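Local atomic coordinates of TRAP dicarboxylate transporter-DctP subunit (Marinobacter aquaeolei, PDB entry 4PFI), a protein that probably binds a small organic solute, perhaps a dicarboxylate, in the periplasm and hands it to a TRAP-type membrane transporter. Residues T37-Q50 with G92-L104. Sequence-based numbering, arbitrary orientation.
Sequences TWRFALEEIEGSVQ and GSVNLAFASPGHL
Two neighbouring parallel strands of the N-terminal part of a TRAP solute-binding protein, 37-41 and 96-99, pair here, and the loops after their C-terminal ends are joined through Glu43. Strand 37-41 lies between 70-74 and 96-99, and βαβ crossovers through helices 49-65 and 85-91 link the three, as in periplasmic binding proteins. Leu96 N gives to Arg39 O, Leu96 O takes Ala41 N at 2.7 Å, and Phe98 N reaches Ala41 O. Before the strand proper, Asn95 copies a backbone acceptor: a lone pair of its OD1, in the carbonyl plane, takes Arg39 N at 2.8 Å, with a nearly straight N-H...O (169°). The Arg39 chain bends at chi3 (59°), bringing NE to Ser93 O. On one face of the sheet, Leu96 CB sits over the Phe40 ring, whose other contacts include the edge-to-face ring of Phe57 on helix 49-65; on the other, Ala41 CB and Ala97 CB meet at 4.1 Å beside helix 85-91. Further along, the Gln50 amide stacks on the Phe98 ring, planes 30° apart, with Gln50 CG 3.7 Å from the centroid, while Leu42 CD2 abuts the ring edge. Gln50 OE1 accepts Glu43 N and its NE2 donates to Glu43 OE1, tying both ends of the amide and fixing its rotation over the ring; NE2 also reaches Glu157. Glu43 OE1 thus has two donors, Gln50 NE2 on its anti side and Ser100 OG at 2.6 Å on its syn lone pair. Glu43 OE2 takes Ser100 N and a weak bond from His103 ND1. With an alanine in place of Glu43, Ser100 N and OG would probably lose their carboxylate acceptors and the Gln50 amide one of its ties. A water donates to Glu43 OE2 and, at 3.2 Å, to Phe98 O.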
loop_
_atom_site.group_PDB
_atom_site.type_symbol
_atom_site.label_atom_id
_atom_site.label_comp_id
_atom_site.label_asym_id
_atom_site.label_seq_id
_atom_site.Cartn_x
_atom_site.Cartn_y
_atom_site.Cartn_z
ATOM N N THR A 37 -1.792 -26.728 8.333
ATOM C CA THR A 37 -1.015 -25.709 7.641
ATOM C C THR A 37 -1.844 -24.568 7.054
ATOM O O THR A 37 -2.838 -24.787 6.358
ATOM C CB THR A 37 -0.181 -26.343 6.518
ATOM O OG1 THR A 37 1.077 -26.771 7.051
ATOM C CG2 THR A 37 0.067 -25.346 5.397
ATOM N N TRP A 38 -1.411 -23.348 7.347
ATOM C CA TRP A 38 -1.993 -22.153 6.764
ATOM C C TRP A 38 -0.974 -21.599 5.768
ATOM O O TRP A 38 0.194 -21.448 6.104
ATOM C CB TRP A 38 -2.290 -21.110 7.845
ATOM C CG TRP A 38 -3.453 -21.431 8.734
ATOM C CD1 TRP A 38 -4.185 -22.588 8.748
ATOM C CD2 TRP A 38 -4.019 -20.590 9.744
ATOM N NE1 TRP A 38 -5.168 -22.518 9.703
ATOM C CE2 TRP A 38 -5.089 -21.304 10.333
ATOM C CE3 TRP A 38 -3.727 -19.305 10.212
ATOM C CZ2 TRP A 38 -5.871 -20.775 11.364
ATOM C CZ3 TRP A 38 -4.502 -18.782 11.238
ATOM C CH2 TRP A 38 -5.562 -19.518 11.803
ATOM N N ARG A 39 -1.420 -21.304 4.551
ATOM C CA ARG A 39 -0.547 -20.789 3.501
ATOM C C ARG A 39 -0.766 -19.292 3.305
ATOM O O ARG A 39 -1.864 -18.867 2.946
ATOM C CB ARG A 39 -0.844 -21.507 2.189
ATOM C CG ARG A 39 -0.731 -23.005 2.283
ATOM C CD ARG A 39 -1.477 -23.685 1.144
ATOM N NE ARG A 39 -0.992 -23.277 -0.174
ATOM C CZ ARG A 39 0.162 -23.674 -0.706
ATOM N NH1 ARG A 39 0.960 -24.485 -0.019
ATOM N NH2 ARG A 39 0.525 -23.257 -1.920
ATOM N N PHE A 40 0.298 -18.514 3.499
ATOM C CA PHE A 40 0.237 -17.057 3.513
ATOM C C PHE A 40 1.117 -16.476 2.394
ATOM O O PHE A 40 2.335 -16.485 2.497
ATOM C CB PHE A 40 0.749 -16.547 4.870
ATOM C CG PHE A 40 0.426 -15.095 5.159
ATOM C CD1 PHE A 40 0.013 -14.240 4.159
ATOM C CD2 PHE A 40 0.556 -14.588 6.448
ATOM C CE1 PHE A 40 -0.276 -12.920 4.438
ATOM C CE2 PHE A 40 0.267 -13.268 6.727
ATOM C CZ PHE A 40 -0.147 -12.434 5.721
ATOM N N ALA A 41 0.504 -15.966 1.335
ATOM C CA ALA A 41 1.255 -15.448 0.192
ATOM C C ALA A 41 1.536 -13.937 0.304
ATOM O O ALA A 41 0.689 -13.170 0.735
ATOM C CB ALA A 41 0.495 -15.741 -1.098
ATOM N N LEU A 42 2.721 -13.513 -0.111
ATOM C CA LEU A 42 3.084 -12.097 -0.063
ATOM C C LEU A 42 3.305 -11.537 -1.471
ATOM O O LEU A 42 3.798 -12.248 -2.342
ATOM C CB LEU A 42 4.378 -11.927 0.708
ATOM C CG LEU A 42 4.516 -12.658 2.023
ATOM C CD1 LEU A 42 5.884 -12.385 2.544
ATOM C CD2 LEU A 42 3.455 -12.216 3.009
ATOM N N GLU A 43 2.974 -10.262 -1.672
ATOM C CA GLU A 43 3.312 -9.564 -2.913
ATOM C C GLU A 43 4.769 -9.097 -2.939
ATOM O O GLU A 43 5.251 -8.627 -3.966
ATOM C CB GLU A 43 2.465 -8.309 -3.063
ATOM C CG GLU A 43 0.994 -8.518 -3.059
ATOM C CD GLU A 43 0.265 -7.207 -2.881
ATOM O OE1 GLU A 43 0.718 -6.380 -2.045
ATOM O OE2 GLU A 43 -0.739 -6.977 -3.595
ATOM N N GLU A 44 5.451 -9.168 -1.802
ATOM C CA GLU A 44 6.774 -8.556 -1.683
ATOM C C GLU A 44 7.842 -9.584 -1.251
ATOM O O GLU A 44 7.522 -10.662 -0.742
ATOM C CB GLU A 44 6.700 -7.352 -0.715
ATOM C CG GLU A 44 5.650 -6.301 -1.117
ATOM C CD GLU A 44 5.686 -4.999 -0.275
ATOM O OE1 GLU A 44 5.494 -3.905 -0.881
ATOM O OE2 GLU A 44 5.892 -5.051 0.976
ATOM N N ILE A 45 9.110 -9.265 -1.459
ATOM C CA ILE A 45 10.184 -10.209 -1.149
ATOM C C ILE A 45 10.580 -10.195 0.328
ATOM O O ILE A 45 10.034 -9.439 1.142
ATOM C CB ILE A 45 11.472 -9.911 -1.954
ATOM C CG1 ILE A 45 11.883 -8.441 -1.788
ATOM C CG2 ILE A 45 11.291 -10.232 -3.419
ATOM C CD1 ILE A 45 13.352 -8.188 -2.070
ATOM N N GLU A 46 11.565 -11.028 0.640
ATOM C CA GLU A 46 12.122 -11.137 1.979
ATOM C C GLU A 46 12.757 -9.814 2.391
ATOM O O GLU A 46 13.448 -9.166 1.605
ATOM C CB GLU A 46 13.147 -12.280 2.018
ATOM C CG GLU A 46 12.556 -13.615 1.562
ATOM C CD GLU A 46 13.509 -14.799 1.708
ATOM O OE1 GLU A 46 14.607 -14.632 2.288
ATOM O OE2 GLU A 46 13.158 -15.911 1.240
ATOM N N GLY A 47 12.485 -9.378 3.610
ATOM C CA GLY A 47 13.023 -8.116 4.070
ATOM C C GLY A 47 11.972 -7.024 4.049
ATOM O O GLY A 47 12.061 -6.070 4.808
ATOM N N SER A 48 10.968 -7.169 3.191
ATOM C CA SER A 48 9.883 -6.195 3.116
ATOM C C SER A 48 9.008 -6.154 4.370
ATOM O O SER A 48 9.016 -7.077 5.186
ATOM C CB SER A 48 8.956 -6.543 1.960
ATOM O OG SER A 48 8.261 -7.745 2.277
ATOM N N VAL A 49 8.212 -5.097 4.475
ATOM C CA VAL A 49 7.231 -4.940 5.538
ATOM C C VAL A 49 6.265 -6.130 5.586
ATOM O O VAL A 49 5.934 -6.617 6.659
ATOM C CB VAL A 49 6.417 -3.646 5.359
ATOM C CG1 VAL A 49 5.378 -3.498 6.464
ATOM C CG2 VAL A 49 7.338 -2.420 5.317
ATOM N N GLN A 50 5.816 -6.592 4.424
ATOM C CA GLN A 50 4.949 -7.754 4.348
ATOM C C GLN A 50 5.620 -8.995 4.936
ATOM O O GLN A 50 5.008 -9.726 5.715
ATOM C CB GLN A 50 4.524 -8.011 2.894
ATOM C CG GLN A 50 3.484 -7.023 2.418
ATOM C CD GLN A 50 2.873 -7.355 1.088
ATOM O OE1 GLN A 50 2.887 -8.507 0.639
ATOM N NE2 GLN A 50 2.323 -6.334 0.431
ATOM N N GLY A 92 -8.709 -20.948 -3.293
ATOM C CA GLY A 92 -8.489 -21.754 -2.108
ATOM C C GLY A 92 -7.109 -22.379 -2.134
ATOM O O GLY A 92 -6.728 -23.096 -1.217
ATOM N N SER A 93 -6.351 -22.099 -3.186
ATOM C CA SER A 93 -4.988 -22.605 -3.300
ATOM C C SER A 93 -4.110 -22.090 -2.136
ATOM O O SER A 93 -3.274 -22.831 -1.612
ATOM C CB SER A 93 -4.390 -22.222 -4.661
ATOM O OG SER A 93 -5.277 -22.549 -5.729
ATOM N N VAL A 94 -4.303 -20.835 -1.726
ATOM C CA VAL A 94 -3.730 -20.370 -0.468
ATOM C C VAL A 94 -4.826 -19.835 0.440
ATOM O O VAL A 94 -5.894 -19.435 -0.024
ATOM C CB VAL A 94 -2.665 -19.262 -0.668
ATOM C CG1 VAL A 94 -1.513 -19.783 -1.506
ATOM C CG2 VAL A 94 -3.294 -18.026 -1.289
ATOM N N ASN A 95 -4.556 -19.808 1.737
ATOM C CA ASN A 95 -5.547 -19.340 2.694
ATOM C C ASN A 95 -5.523 -17.818 2.851
ATOM O O ASN A 95 -6.570 -17.176 2.945
ATOM C CB ASN A 95 -5.304 -19.985 4.066
ATOM C CG ASN A 95 -5.152 -21.490 3.989
ATOM O OD1 ASN A 95 -4.045 -22.019 3.925
ATOM N ND2 ASN A 95 -6.268 -22.187 3.990
ATOM N N LEU A 96 -4.315 -17.264 2.908
ATOM C CA LEU A 96 -4.099 -15.870 3.275
ATOM C C LEU A 96 -3.150 -15.194 2.296
ATOM O O LEU A 96 -2.179 -15.797 1.841
ATOM C CB LEU A 96 -3.469 -15.794 4.672
ATOM C CG LEU A 96 -4.289 -16.245 5.884
ATOM C CD1 LEU A 96 -3.376 -16.545 7.095
ATOM C CD2 LEU A 96 -5.331 -15.168 6.234
ATOM N N ALA A 97 -3.401 -13.923 2.010
ATOM C CA ALA A 97 -2.506 -13.155 1.149
ATOM C C ALA A 97 -2.612 -11.673 1.424
ATOM O O ALA A 97 -3.603 -11.189 1.962
ATOM C CB ALA A 97 -2.807 -13.410 -0.309
ATOM N N PHE A 98 -1.558 -10.962 1.057
ATOM C CA PHE A 98 -1.602 -9.524 1.005
ATOM C C PHE A 98 -2.171 -9.135 -0.351
ATOM O O PHE A 98 -1.930 -9.799 -1.360
ATOM C CB PHE A 98 -0.202 -8.948 1.187
ATOM C CG PHE A 98 0.181 -8.752 2.626
ATOM C CD1 PHE A 98 -0.415 -7.749 3.379
ATOM C CD2 PHE A 98 1.138 -9.550 3.229
ATOM C CE1 PHE A 98 -0.072 -7.556 4.703
ATOM C CE2 PHE A 98 1.480 -9.344 4.547
ATOM C CZ PHE A 98 0.871 -8.347 5.281
ATOM N N ALA A 99 -2.935 -8.056 -0.375
ATOM C CA ALA A 99 -3.452 -7.519 -1.630
ATOM C C ALA A 99 -3.438 -6.009 -1.516
ATOM O O ALA A 99 -4.085 -5.439 -0.646
ATOM C CB ALA A 99 -4.870 -8.015 -1.903
ATOM N N SER A 100 -2.673 -5.364 -2.384
ATOM C CA SER A 100 -2.639 -3.910 -2.465
ATOM C C SER A 100 -3.702 -3.349 -3.430
ATOM O O SER A 100 -4.323 -4.104 -4.194
ATOM C CB SER A 100 -1.239 -3.501 -2.877
ATOM O OG SER A 100 -0.318 -3.987 -1.903
ATOM N N PRO A 101 -3.943 -2.027 -3.379
ATOM C CA PRO A 101 -4.977 -1.424 -4.241
ATOM C C PRO A 101 -4.715 -1.678 -5.723
ATOM O O PRO A 101 -5.668 -1.976 -6.441
ATOM C CB PRO A 101 -4.910 0.069 -3.891
ATOM C CG PRO A 101 -4.424 0.090 -2.460
ATOM C CD PRO A 101 -3.422 -1.062 -2.393
ATOM N N GLY A 102 -3.458 -1.617 -6.162
ATOM C CA GLY A 102 -3.135 -1.948 -7.541
ATOM C C GLY A 102 -3.666 -3.296 -8.028
ATOM O O GLY A 102 -4.201 -3.403 -9.131
ATOM N N HIS A 103 -3.536 -4.329 -7.207
ATOM C CA HIS A 103 -3.953 -5.686 -7.584
ATOM C C HIS A 103 -5.459 -5.930 -7.439
ATOM O O HIS A 103 -5.958 -6.999 -7.796
ATOM C CB HIS A 103 -3.198 -6.716 -6.729
ATOM C CG HIS A 103 -1.761 -6.862 -7.104
ATOM N ND1 HIS A 103 -0.731 -6.442 -6.283
ATOM C CD2 HIS A 103 -1.172 -7.355 -8.221
ATOM C CE1 HIS A 103 0.423 -6.677 -6.876
ATOM N NE2 HIS A 103 0.186 -7.234 -8.057
ATOM N N LEU A 104 -6.165 -4.939 -6.904
ATOM C CA LEU A 104 -7.580 -5.064 -6.567
ATOM C C LEU A 104 -8.467 -4.096 -7.346
ATOM O O LEU A 104 -9.679 -4.214 -7.294
ATOM C CB LEU A 104 -7.774 -4.765 -5.078
ATOM C CG LEU A 104 -7.247 -5.743 -4.034
ATOM C CD1 LEU A 104 -7.474 -5.141 -2.634
ATOM C CD2 LEU A 104 -7.957 -7.066 -4.185
HETATM O O HOH W 1 -2.190 -9.411 -4.487
#